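Local coordinates for protein methyltransferase FkbM (Methylobacillus flagellatus KT, PDB 2PY6) that probably transfers methyl groups and belongs to the FkbM methyltransferase family, at residues Leu58-Phe63 / Glu91-Leu96. Numbering follows the deposited sequence.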
# COMPACT_ATOMS: atom_id res chain seq x y z
N LEU A 58 -9.99 15.70 16.82
CA LEU A 58 -8.71 15.03 16.57
C LEU A 58 -9.00 13.81 15.73
O LEU A 58 -9.76 12.92 16.16
CB LEU A 58 -8.04 14.63 17.88
CG LEU A 58 -7.86 15.73 18.91
CD1 LEU A 58 -7.25 15.14 20.20
CD2 LEU A 58 -7.02 16.89 18.34
N GLY A 59 -8.40 13.77 14.55
CA GLY A 59 -8.59 12.68 13.60
C GLY A 59 -9.66 12.99 12.57
O GLY A 59 -10.65 13.64 12.88
N THR A 60 -9.47 12.52 11.33
CA THR A 60 -10.45 12.75 10.27
C THR A 60 -11.02 11.44 9.71
O THR A 60 -11.75 11.44 8.73
CB THR A 60 -9.87 13.59 9.09
OG1 THR A 60 -8.76 12.91 8.49
CG2 THR A 60 -9.44 14.97 9.54
N LYS A 61 -10.72 10.33 10.39
CA LYS A 61 -11.13 9.01 9.95
C LYS A 61 -11.91 8.27 11.03
O LYS A 61 -11.94 7.04 11.01
CB LYS A 61 -9.88 8.16 9.58
CG LYS A 61 -9.07 8.64 8.37
N GLY A 62 -12.56 8.99 11.96
CA GLY A 62 -13.24 8.33 13.09
C GLY A 62 -14.73 8.62 13.13
O GLY A 62 -15.38 8.64 12.10
N PHE A 63 -15.28 8.83 14.33
CA PHE A 63 -16.69 9.18 14.51
C PHE A 63 -16.95 10.71 14.40
O PHE A 63 -18.03 11.18 14.72
CB PHE A 63 -17.17 8.69 15.91
CG PHE A 63 -17.42 7.17 16.03
CD1 PHE A 63 -16.76 6.23 15.24
CD2 PHE A 63 -18.27 6.70 17.03
CE1 PHE A 63 -17.00 4.86 15.40
CE2 PHE A 63 -18.52 5.34 17.19
CZ PHE A 63 -17.88 4.42 16.38
N GLU A 91 -7.74 20.91 1.73
CA GLU A 91 -9.05 20.29 1.92
C GLU A 91 -9.58 20.63 3.31
O GLU A 91 -8.80 20.83 4.26
CB GLU A 91 -8.98 18.75 1.75
CG GLU A 91 -8.65 18.32 0.32
CD GLU A 91 -8.41 16.82 0.16
OE1 GLU A 91 -8.63 16.05 1.11
OE2 GLU A 91 -7.98 16.43 -0.93
N LEU A 92 -10.90 20.72 3.37
CA LEU A 92 -11.63 21.01 4.60
C LEU A 92 -12.24 19.70 5.11
O LEU A 92 -12.45 18.76 4.33
CB LEU A 92 -12.72 22.06 4.34
CG LEU A 92 -12.23 23.42 3.81
CD1 LEU A 92 -13.40 24.35 3.57
CD2 LEU A 92 -11.22 24.10 4.73
N TYR A 93 -12.47 19.61 6.41
CA TYR A 93 -13.11 18.44 6.99
C TYR A 93 -14.47 18.92 7.52
O TYR A 93 -14.54 19.53 8.57
CB TYR A 93 -12.24 17.85 8.09
CG TYR A 93 -12.81 16.58 8.69
CD1 TYR A 93 -12.80 15.39 7.98
CD2 TYR A 93 -13.36 16.57 9.97
CE1 TYR A 93 -13.32 14.21 8.53
CE2 TYR A 93 -13.88 15.40 10.52
CZ TYR A 93 -13.85 14.22 9.81
OH TYR A 93 -14.38 13.05 10.36
N TYR A 94 -15.53 18.65 6.75
CA TYR A 94 -16.90 19.15 7.05
C TYR A 94 -16.85 20.67 7.24
O TYR A 94 -17.35 21.20 8.23
CB TYR A 94 -17.55 18.41 8.24
CG TYR A 94 -17.79 16.96 7.91
CD1 TYR A 94 -18.88 16.57 7.10
CD2 TYR A 94 -16.92 15.97 8.34
CE1 TYR A 94 -19.08 15.23 6.76
CE2 TYR A 94 -17.12 14.62 8.01
CZ TYR A 94 -18.19 14.26 7.22
OH TYR A 94 -18.36 12.94 6.88
N GLY A 95 -16.19 21.34 6.29
CA GLY A 95 -16.03 22.79 6.33
C GLY A 95 -14.95 23.29 7.26
O GLY A 95 -14.69 24.49 7.30
N LEU A 96 -14.31 22.40 8.01
CA LEU A 96 -13.30 22.82 8.97
C LEU A 96 -11.87 22.82 8.39
O LEU A 96 -11.50 21.93 7.63
CB LEU A 96 -13.29 21.88 10.18
CG LEU A 96 -14.57 21.59 10.98
CD1 LEU A 96 -14.33 20.37 11.90
CD2 LEU A 96 -15.04 22.79 11.73
O HOH W 1 -13.14 12.23 12.79
O HOH W 2 -14.62 10.79 9.01
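Thr60 and Tyr93 bring the loop 58-63 together with segment 91-96, which carries the two-residue type I' turn of the hairpin 92-99, their CA atoms 7.1 Å apart. The turn is pinned from both ends, Tyr93 N giving a hydrogen bond to Leu96 O and Leu96 N one to Tyr93 O. The Tyr93 ring is carried out to the loop by an extended chi1 of -177°, and its side chain passes Thr60 in the opposing direction. Thr60 lies over one ring face: its CB makes a CH-pi contact on the CD1-CE1 side, 3.9 Å from the Tyr93 ring centroid and 28° off the normal, while CG2 lies over the same face, also offset from the centre, 3.7 Å from CD1 of Tyr93. On the opposite face Tyr94 CD2 stands above the centre of the Tyr93 ring, so the phenol is sandwiched between its own neighbour and the loop. Thr60 OG1 turns to another partner, hydrogen bonding to Asp83 OD2. The phenol oxygen is held through two waters. One lies 2.8 Å from Tyr93 OH and donates to Gly59 O, with a weak bond from Gly62 N; the other, at the ring edge and in its plane, is 2.6 Å from Tyr93 OH and donates to Thr60 O. The hydroxyl is thus bridged by water to the loop carbonyls, while the ring packs on Thr60. Ala81 of strand 77-82 touches both residues. The arrangement joins the loop between strand 54-58 and helix 64-68 to the edge hairpin of a sheet whose parallel strand order is consistent with a Rossmann-like fold, separate from the sheet of the FkbM region 232-390.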